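Local coordinates for protein 16S rRNA (guanine(1405)-N(7))-methyltransferase (PDB 6PI9) that probably methylates the N7 position of guanine 1405 in 16S rRNA, using S-adenosyl-L-methionine as methyl donor and so conferring resistance to aminoglycosides, at residues Arg105-Phe110 / Val254-Arg259; Leu200-Arg205 / Ile236-Leu241; Val211-Arg216 / Lys227-Trp232. All coordinates share one frame; numbering follows the deposited sequence.

Contact 1. Residues Arg105-Phe110 / Val254-Arg259; sequences RRVSPF and VYLVER
Leu256 lies over the phenyl ring of Phe110, and that pairing carries most of this buried contact between helix 100-111 and strand 252-259. The methylene CB of Leu256 sits 3.8 Å from the centroid of the Phe110 ring and only 9° off its normal, a CH-pi contact with the carbon almost over the ring centre. From there the leucine branches back toward the root of the aromatic side chain: CD1 of Leu256 comes 4.0 Å from CB of Phe110, and CD2 of Leu256 packs 3.9 Å from CD1 of Phe110. The leucine therefore runs antiparallel to the aromatic side chain. At the far rim of the ring, CZ of Phe110 approaches the carbonyl O of Val257 at 3.5 Å, edge-on and in the ring plane.

Phe110 reaches the strand because its CG stands anti to the backbone N (chi1 -170°). One helical turn back, Val107 adds a smaller apolar patch, its CG2 lying 4.1 Å from CG1 of Val254. No hydrogen bond joins the two segments. Further out, Phe247 of the edge strand 241-248 touches both valines, and Glu258 forms salt bridges with Arg208 and Arg244 on the two flanking strands. The helix and strand segments run almost parallel, their directions differing by 12° with the axes 10.1 Å apart. This is the helix-on-sheet packing of a Rossmann-like methyltransferase, here covering the antiparallel end of the central sheet.

Contact 2. Residues Leu200-Arg205 / Ile236-Leu241; sequences LLASLR and ILPDTL
Leu201 projects from helix 196-203 into the bend formed by Ile236, Pro238 and Leu241, and its atoms meet different parts of that bend in turn, with CD of Pro238 touched by both CB and CD1. At the root, CB of Leu201 lies 3.9 Å from CD1 of Leu241 and about as far from the proline ring carbon CD of Pro238. CG of Leu201 then turns to the side of its own backbone N, opposite the carbonyl carbon (chi1 -67°), and the chain divides. CD1 of Leu201 heads for the helix end and the loop after it: it meets CD1 of Ile236 at 3.7 Å and CD of Pro238 at 4.0 Å, with CD1 of Leu237 at a looser 4.3 Å. The CD2 branch leaves this contact for the sheet.

Leu201 crosses Ile236 and Pro238 at about a right angle, its CD1 methyl meeting the end of the isoleucine and the CD corner of the proline ring. Ile236 extends its terminal CD1 to the leucine from the last turn of helix 225-236. On the solvent-facing side of the patch, the exposed Ala202 sets its CB 3.9 Å from CG of Pro238, against the pyrrolidine ring. CD1 of Leu241 also passes 3.7 Å from the carbonyl O of Leu201.

The loop backbone is folded by a type I beta turn from Pro238 to Leu241, closed by a 3.0 Å bond from Leu241 N to Pro238 O, which brings both residues round to face the helix. No hydrogen bond crosses between the two segments. This is apolar packing of a helix C-terminus against an alpha-beta connection, the one leading from helix 225-236 into edge strand 241-248 of the Rossmann-like methyltransferase sheet.

Contact 3. Residues Val211-Arg216 / Lys227-Trp232; sequences VTFPTR and KHYADW
Strand 211-214 and helix 227-232 run roughly antiparallel at 149°, their axes 9.1 Å apart, with Phe213 and Tyr229 closest in the backbone. The rings of these two residues are only slightly tilted against each other but displaced, with little of one over the other. Instead, CB of Tyr229 stands over a face of the Phe213 ring in a CH-pi contact, while CB of Phe213 packs 3.7 Å from CD2 of Tyr229. CE1 of Phe213 meets CZ3 of Trp232 at 3.7 Å, the two side chains crossing at about a right angle.

With its CG anti to the carbonyl carbon (chi1 -76°), Tyr229 carries its ring along the strand end toward Arg216. There the OH of Tyr229 receives two hydrogen bonds from Arg216, 2.8 Å from NH1 and 3.0 Å from NH2, both bent but lying in the guanidinium plane. That plane is turned 64° from the phenol ring. The arginine is poorly ordered, so this grip may be partly mobile. The carbonyl O of Pro214, buried without a hydrogen-bonding partner, faces the tyrosine edge 3.2 Å from CE2 of Tyr229.

Val223 of the second subunit packs on Tyr229 and Trp232, placing the helix at the dimer interface. Phe213, Tyr229 and Trp232 pack between strand and following helix at the carboxyl end of a parallel strand, the end that borders the cofactor pocket in Rossmann-like methyltransferases.

The three contacts gather around the last strands of one sheet, their centres 16 to 17 Å apart. Contacts 1 and 3 share neighbouring strands: the backbone N of Tyr255 is 2.8 Å from the O of Val211, a probable hydrogen bond. Arg259 ties contact 1 to contact 2, its NH2 lying 2.8 Å from the O of Leu201, again a probable hydrogen bond. Contacts 2 and 3 meet more lightly, through CD2 of Leu201 and CG2 of Val211, 4.0 Å apart. Bound S-adenosyl-L-homocysteine lies about 8 Å from the side chain of Pro214, about 10 Å from that of Val254 and about 13 Å from that of Leu201, so by these distances contact 3 lies nearest of the three to the ligand.

Contact 1. Residues Arg105-Phe110 / Val254-Arg259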
# COMPACT_ATOMS: atom_id res chain seq x y z
N ARG A 105 -8.02 -4.08 -25.28
CA ARG A 105 -7.84 -4.96 -26.43
C ARG A 105 -7.90 -6.42 -26.03
O ARG A 105 -8.46 -7.25 -26.76
CB ARG A 105 -6.50 -4.67 -27.11
CG ARG A 105 -6.33 -5.29 -28.48
CD ARG A 105 -4.89 -5.20 -28.95
NE ARG A 105 -4.32 -3.88 -28.67
CZ ARG A 105 -3.23 -3.68 -27.94
NH1 ARG A 105 -2.57 -4.70 -27.42
NH2 ARG A 105 -2.78 -2.44 -27.74
N ARG A 106 -7.30 -6.76 -24.89
CA ARG A 106 -7.28 -8.16 -24.43
C ARG A 106 -8.43 -8.65 -23.55
O ARG A 106 -8.64 -9.86 -23.45
CB ARG A 106 -5.94 -8.45 -23.74
CG ARG A 106 -4.72 -8.18 -24.60
CD ARG A 106 -3.80 -9.38 -24.65
NE ARG A 106 -2.51 -9.11 -24.02
CZ ARG A 106 -1.64 -10.05 -23.67
NH1 ARG A 106 -0.49 -9.71 -23.09
NH2 ARG A 106 -1.91 -11.33 -23.89
N VAL A 107 -9.16 -7.75 -22.91
CA VAL A 107 -10.25 -8.16 -22.02
C VAL A 107 -11.64 -7.92 -22.63
O VAL A 107 -12.56 -8.70 -22.38
CB VAL A 107 -10.15 -7.47 -20.63
CG1 VAL A 107 -11.36 -7.78 -19.78
CG2 VAL A 107 -8.90 -7.93 -19.89
N SER A 108 -11.83 -6.82 -23.36
CA SER A 108 -13.20 -6.48 -23.75
C SER A 108 -13.89 -7.52 -24.63
O SER A 108 -15.10 -7.74 -24.42
CB SER A 108 -13.26 -5.11 -24.45
OG SER A 108 -12.38 -5.03 -25.53
N PRO A 109 -13.24 -8.18 -25.60
CA PRO A 109 -13.98 -9.23 -26.32
C PRO A 109 -14.51 -10.30 -25.39
O PRO A 109 -15.54 -10.92 -25.70
CB PRO A 109 -12.95 -9.77 -27.34
CG PRO A 109 -11.61 -9.31 -26.89
CD PRO A 109 -11.90 -7.97 -26.18
N PHE A 110 -13.86 -10.52 -24.24
CA PHE A 110 -14.40 -11.47 -23.28
C PHE A 110 -15.69 -10.96 -22.65
O PHE A 110 -16.55 -11.77 -22.26
CB PHE A 110 -13.36 -11.77 -22.22
CG PHE A 110 -13.71 -12.91 -21.31
CD1 PHE A 110 -13.90 -12.68 -19.96
CD2 PHE A 110 -13.78 -14.21 -21.79
CE1 PHE A 110 -14.16 -13.73 -19.10
CE2 PHE A 110 -14.06 -15.26 -20.94
CZ PHE A 110 -14.24 -15.02 -19.58
N VAL A 254 -3.87 -11.01 -15.03
CA VAL A 254 -5.29 -11.01 -15.39
C VAL A 254 -5.71 -12.44 -15.76
O VAL A 254 -5.04 -13.08 -16.55
CB VAL A 254 -5.58 -10.08 -16.60
CG1 VAL A 254 -7.13 -10.08 -16.92
CG2 VAL A 254 -5.05 -8.66 -16.35
N TYR A 255 -6.82 -12.90 -15.19
CA TYR A 255 -7.44 -14.19 -15.49
C TYR A 255 -8.82 -13.96 -16.09
O TYR A 255 -9.63 -13.22 -15.51
CB TYR A 255 -7.67 -15.01 -14.22
CG TYR A 255 -6.41 -15.63 -13.67
CD1 TYR A 255 -5.99 -16.88 -14.08
CD2 TYR A 255 -5.66 -14.96 -12.71
CE1 TYR A 255 -4.82 -17.45 -13.54
CE2 TYR A 255 -4.50 -15.53 -12.19
CZ TYR A 255 -4.10 -16.74 -12.60
OH TYR A 255 -2.94 -17.29 -12.05
N LEU A 256 -9.12 -14.62 -17.20
CA LEU A 256 -10.47 -14.64 -17.75
C LEU A 256 -11.08 -15.98 -17.37
O LEU A 256 -10.54 -17.04 -17.73
CB LEU A 256 -10.42 -14.47 -19.28
CG LEU A 256 -9.63 -13.26 -19.81
CD1 LEU A 256 -9.71 -13.17 -21.37
CD2 LEU A 256 -10.11 -11.96 -19.15
N VAL A 257 -12.20 -15.95 -16.67
CA VAL A 257 -12.72 -17.11 -15.97
C VAL A 257 -14.14 -17.35 -16.44
O VAL A 257 -14.95 -16.42 -16.49
CB VAL A 257 -12.69 -16.87 -14.45
CG1 VAL A 257 -13.31 -18.03 -13.70
CG2 VAL A 257 -11.25 -16.59 -14.02
N GLU A 258 -14.46 -18.61 -16.70
CA GLU A 258 -15.75 -18.97 -17.28
C GLU A 258 -16.46 -19.97 -16.38
O GLU A 258 -15.83 -20.82 -15.74
CB GLU A 258 -15.55 -19.55 -18.66
CG GLU A 258 -16.56 -19.12 -19.64
CD GLU A 258 -16.25 -19.66 -21.01
OE1 GLU A 258 -15.49 -20.66 -21.10
OE2 GLU A 258 -16.80 -19.10 -21.98
N ARG A 259 -17.76 -19.82 -16.28
CA ARG A 259 -18.52 -20.73 -15.44
C ARG A 259 -18.76 -22.01 -16.23
O ARG A 259 -19.31 -21.97 -17.33
CB ARG A 259 -19.83 -20.08 -14.99
CG ARG A 259 -20.36 -20.67 -13.69
CD ARG A 259 -21.28 -19.71 -12.93
NE ARG A 259 -20.58 -18.61 -12.25
CZ ARG A 259 -20.29 -18.60 -10.95
NH1 ARG A 259 -20.63 -19.61 -10.16
NH2 ARG A 259 -19.68 -17.56 -10.42

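Contact 2. Residues Leu200-Arg205 / Ile236-Leu241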
# COMPACT_ATOMS: atom_id res chain seq x y z
N LEU A 200 -17.18 -15.96 -2.55
CA LEU A 200 -17.63 -14.95 -3.49
C LEU A 200 -17.63 -15.47 -4.93
O LEU A 200 -18.61 -15.33 -5.65
CB LEU A 200 -16.76 -13.71 -3.37
CG LEU A 200 -17.02 -12.54 -4.33
CD1 LEU A 200 -18.45 -12.05 -4.12
CD2 LEU A 200 -16.01 -11.37 -4.03
N LEU A 201 -16.50 -16.06 -5.37
CA LEU A 201 -16.44 -16.58 -6.74
C LEU A 201 -17.54 -17.60 -7.02
O LEU A 201 -18.15 -17.60 -8.10
CB LEU A 201 -15.06 -17.20 -6.99
CG LEU A 201 -13.84 -16.28 -7.00
CD1 LEU A 201 -12.59 -17.11 -6.84
CD2 LEU A 201 -13.71 -15.45 -8.30
N ALA A 202 -17.80 -18.50 -6.06
CA ALA A 202 -18.78 -19.57 -6.30
C ALA A 202 -20.22 -19.07 -6.35
O ALA A 202 -21.10 -19.80 -6.85
CB ALA A 202 -18.66 -20.65 -5.22
N SER A 203 -20.51 -17.87 -5.86
CA SER A 203 -21.89 -17.41 -5.71
C SER A 203 -22.29 -16.28 -6.64
O SER A 203 -23.51 -16.01 -6.76
CB SER A 203 -22.14 -16.95 -4.26
OG SER A 203 -22.00 -18.01 -3.33
N LEU A 204 -21.34 -15.59 -7.28
CA LEU A 204 -21.68 -14.52 -8.21
C LEU A 204 -22.56 -15.03 -9.35
O LEU A 204 -22.36 -16.14 -9.88
CB LEU A 204 -20.40 -13.89 -8.76
CG LEU A 204 -19.72 -12.97 -7.75
CD1 LEU A 204 -18.33 -12.57 -8.25
CD2 LEU A 204 -20.59 -11.73 -7.40
N ARG A 205 -23.55 -14.24 -9.73
CA ARG A 205 -24.50 -14.67 -10.76
C ARG A 205 -24.11 -14.10 -12.11
O ARG A 205 -24.94 -13.48 -12.78
CB ARG A 205 -25.92 -14.25 -10.37
CG ARG A 205 -26.46 -14.92 -9.11
CD ARG A 205 -27.70 -14.19 -8.63
NE ARG A 205 -28.37 -14.88 -7.53
CZ ARG A 205 -29.40 -14.39 -6.84
NH1 ARG A 205 -29.89 -13.19 -7.14
NH2 ARG A 205 -29.96 -15.10 -5.86
N ILE A 236 -7.63 -22.15 -4.92
CA ILE A 236 -8.93 -21.84 -4.30
C ILE A 236 -10.04 -21.75 -5.34
O ILE A 236 -11.23 -21.71 -4.97
CB ILE A 236 -8.90 -20.55 -3.47
CG1 ILE A 236 -8.65 -19.32 -4.35
CG2 ILE A 236 -7.83 -20.65 -2.34
CD1 ILE A 236 -9.87 -18.45 -4.66
N LEU A 237 -9.72 -21.71 -6.62
CA LEU A 237 -10.78 -21.51 -7.60
C LEU A 237 -11.84 -22.62 -7.47
O LEU A 237 -11.50 -23.80 -7.60
CB LEU A 237 -10.21 -21.52 -9.02
CG LEU A 237 -11.25 -21.28 -10.13
CD1 LEU A 237 -11.75 -19.84 -10.02
CD2 LEU A 237 -10.61 -21.52 -11.49
N PRO A 238 -13.12 -22.29 -7.28
CA PRO A 238 -14.16 -23.34 -7.23
C PRO A 238 -14.19 -24.21 -8.48
O PRO A 238 -13.95 -23.75 -9.59
CB PRO A 238 -15.46 -22.54 -7.10
CG PRO A 238 -15.05 -21.23 -6.49
CD PRO A 238 -13.67 -20.95 -7.06
N ASP A 239 -14.53 -25.50 -8.29
CA ASP A 239 -14.50 -26.43 -9.42
C ASP A 239 -15.55 -26.10 -10.48
O ASP A 239 -15.44 -26.59 -11.61
CB ASP A 239 -14.74 -27.88 -8.96
CG ASP A 239 -13.67 -28.40 -8.02
OD1 ASP A 239 -12.52 -27.87 -8.03
OD2 ASP A 239 -13.97 -29.36 -7.28
N THR A 240 -16.57 -25.32 -10.13
CA THR A 240 -17.57 -24.91 -11.10
C THR A 240 -17.05 -23.86 -12.07
O THR A 240 -17.76 -23.52 -13.01
CB THR A 240 -18.81 -24.37 -10.39
OG1 THR A 240 -18.41 -23.36 -9.44
CG2 THR A 240 -19.55 -25.47 -9.67
N LEU A 241 -15.83 -23.34 -11.86
CA LEU A 241 -15.26 -22.29 -12.69
C LEU A 241 -14.03 -22.83 -13.40
O LEU A 241 -13.38 -23.77 -12.93
CB LEU A 241 -14.87 -21.09 -11.83
CG LEU A 241 -16.06 -20.48 -11.08
CD1 LEU A 241 -15.62 -19.24 -10.28
CD2 LEU A 241 -17.08 -20.11 -12.09

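Contact 3. Residues Val211-Arg216 / Lys227-Trp232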
# COMPACT_ATOMS: atom_id res chain seq x y z
N VAL A 211 -10.57 -11.67 -13.12
CA VAL A 211 -9.98 -11.66 -11.78
C VAL A 211 -8.53 -11.25 -11.93
O VAL A 211 -7.83 -11.81 -12.78
CB VAL A 211 -10.05 -13.06 -11.12
CG1 VAL A 211 -9.31 -13.08 -9.74
CG2 VAL A 211 -11.53 -13.58 -11.04
N THR A 212 -8.10 -10.22 -11.20
CA THR A 212 -6.73 -9.78 -11.41
C THR A 212 -5.97 -9.62 -10.10
O THR A 212 -6.53 -9.42 -9.02
CB THR A 212 -6.62 -8.45 -12.16
OG1 THR A 212 -6.92 -7.39 -11.24
CG2 THR A 212 -7.58 -8.45 -13.34
N PHE A 213 -4.63 -9.64 -10.23
CA PHE A 213 -3.77 -9.51 -9.05
C PHE A 213 -2.64 -8.53 -9.36
O PHE A 213 -2.16 -8.49 -10.49
CB PHE A 213 -3.11 -10.87 -8.69
CG PHE A 213 -4.11 -11.94 -8.36
CD1 PHE A 213 -4.51 -12.12 -7.03
CD2 PHE A 213 -4.66 -12.76 -9.36
CE1 PHE A 213 -5.46 -13.13 -6.71
CE2 PHE A 213 -5.62 -13.76 -9.06
CZ PHE A 213 -6.02 -13.95 -7.71
N PRO A 214 -2.20 -7.77 -8.39
CA PRO A 214 -1.04 -6.91 -8.63
C PRO A 214 0.23 -7.75 -8.64
O PRO A 214 0.39 -8.67 -7.84
CB PRO A 214 -1.06 -5.93 -7.45
CG PRO A 214 -1.75 -6.76 -6.32
CD PRO A 214 -2.72 -7.71 -7.00
N THR A 215 1.10 -7.47 -9.58
CA THR A 215 2.43 -8.07 -9.56
C THR A 215 3.33 -6.95 -9.05
O THR A 215 3.66 -6.03 -9.79
CB THR A 215 2.86 -8.58 -10.93
OG1 THR A 215 3.32 -7.46 -11.71
CG2 THR A 215 1.71 -9.29 -11.66
N ARG A 216 3.68 -7.02 -7.78
CA ARG A 216 4.36 -5.89 -7.16
C ARG A 216 5.83 -5.80 -7.55
O ARG A 216 6.68 -5.47 -6.71
CB ARG A 216 4.18 -5.96 -5.65
CG ARG A 216 3.03 -5.08 -5.16
CD ARG A 216 2.65 -5.36 -3.73
NE ARG A 216 1.21 -5.51 -3.55
CZ ARG A 216 0.58 -6.68 -3.50
NH1 ARG A 216 1.27 -7.81 -3.63
NH2 ARG A 216 -0.73 -6.72 -3.32
N LYS A 227 3.79 -15.41 -9.13
CA LYS A 227 3.63 -16.86 -9.01
C LYS A 227 2.89 -17.23 -7.75
O LYS A 227 2.13 -18.21 -7.72
CB LYS A 227 4.99 -17.56 -9.05
CG LYS A 227 4.83 -19.10 -9.06
CD LYS A 227 6.12 -19.84 -8.67
CE LYS A 227 5.77 -21.26 -8.12
NZ LYS A 227 4.83 -21.97 -9.08
N HIS A 228 3.11 -16.50 -6.66
CA HIS A 228 2.42 -16.87 -5.44
C HIS A 228 0.90 -16.69 -5.57
O HIS A 228 0.11 -17.55 -5.14
CB HIS A 228 2.93 -16.03 -4.27
CG HIS A 228 2.36 -16.46 -2.98
ND1 HIS A 228 2.71 -17.66 -2.40
CD2 HIS A 228 1.45 -15.89 -2.16
CE1 HIS A 228 2.04 -17.81 -1.27
NE2 HIS A 228 1.27 -16.75 -1.11
N TYR A 229 0.47 -15.55 -6.13
CA TYR A 229 -0.96 -15.33 -6.39
C TYR A 229 -1.54 -16.37 -7.35
O TYR A 229 -2.70 -16.81 -7.21
CB TYR A 229 -1.14 -13.94 -6.99
CG TYR A 229 -1.01 -12.85 -5.97
CD1 TYR A 229 -1.56 -13.02 -4.70
CD2 TYR A 229 -0.40 -11.63 -6.30
CE1 TYR A 229 -1.46 -11.99 -3.76
CE2 TYR A 229 -0.30 -10.59 -5.38
CZ TYR A 229 -0.82 -10.79 -4.11
OH TYR A 229 -0.76 -9.75 -3.18
N ALA A 230 -0.80 -16.67 -8.41
CA ALA A 230 -1.26 -17.67 -9.38
C ALA A 230 -1.49 -19.02 -8.72
O ALA A 230 -2.53 -19.68 -8.92
CB ALA A 230 -0.23 -17.78 -10.53
N ASP A 231 -0.52 -19.47 -7.93
CA ASP A 231 -0.67 -20.76 -7.25
C ASP A 231 -1.87 -20.73 -6.32
O ASP A 231 -2.63 -21.71 -6.22
CB ASP A 231 0.56 -21.12 -6.43
CG ASP A 231 1.79 -21.46 -7.25
OD1 ASP A 231 1.73 -21.82 -8.45
OD2 ASP A 231 2.87 -21.35 -6.63
N TRP A 232 -2.03 -19.62 -5.59
CA TRP A 232 -3.11 -19.54 -4.63
C TRP A 232 -4.44 -19.54 -5.36
O TRP A 232 -5.38 -20.29 -5.00
CB TRP A 232 -2.97 -18.25 -3.80
CG TRP A 232 -4.16 -17.98 -2.92
CD1 TRP A 232 -4.39 -18.52 -1.65
CD2 TRP A 232 -5.28 -17.14 -3.21
NE1 TRP A 232 -5.59 -18.06 -1.18
CE2 TRP A 232 -6.14 -17.19 -2.09
CE3 TRP A 232 -5.61 -16.31 -4.29
CZ2 TRP A 232 -7.31 -16.50 -2.04
CZ3 TRP A 232 -6.80 -15.57 -4.23
CH2 TRP A 232 -7.64 -15.69 -3.11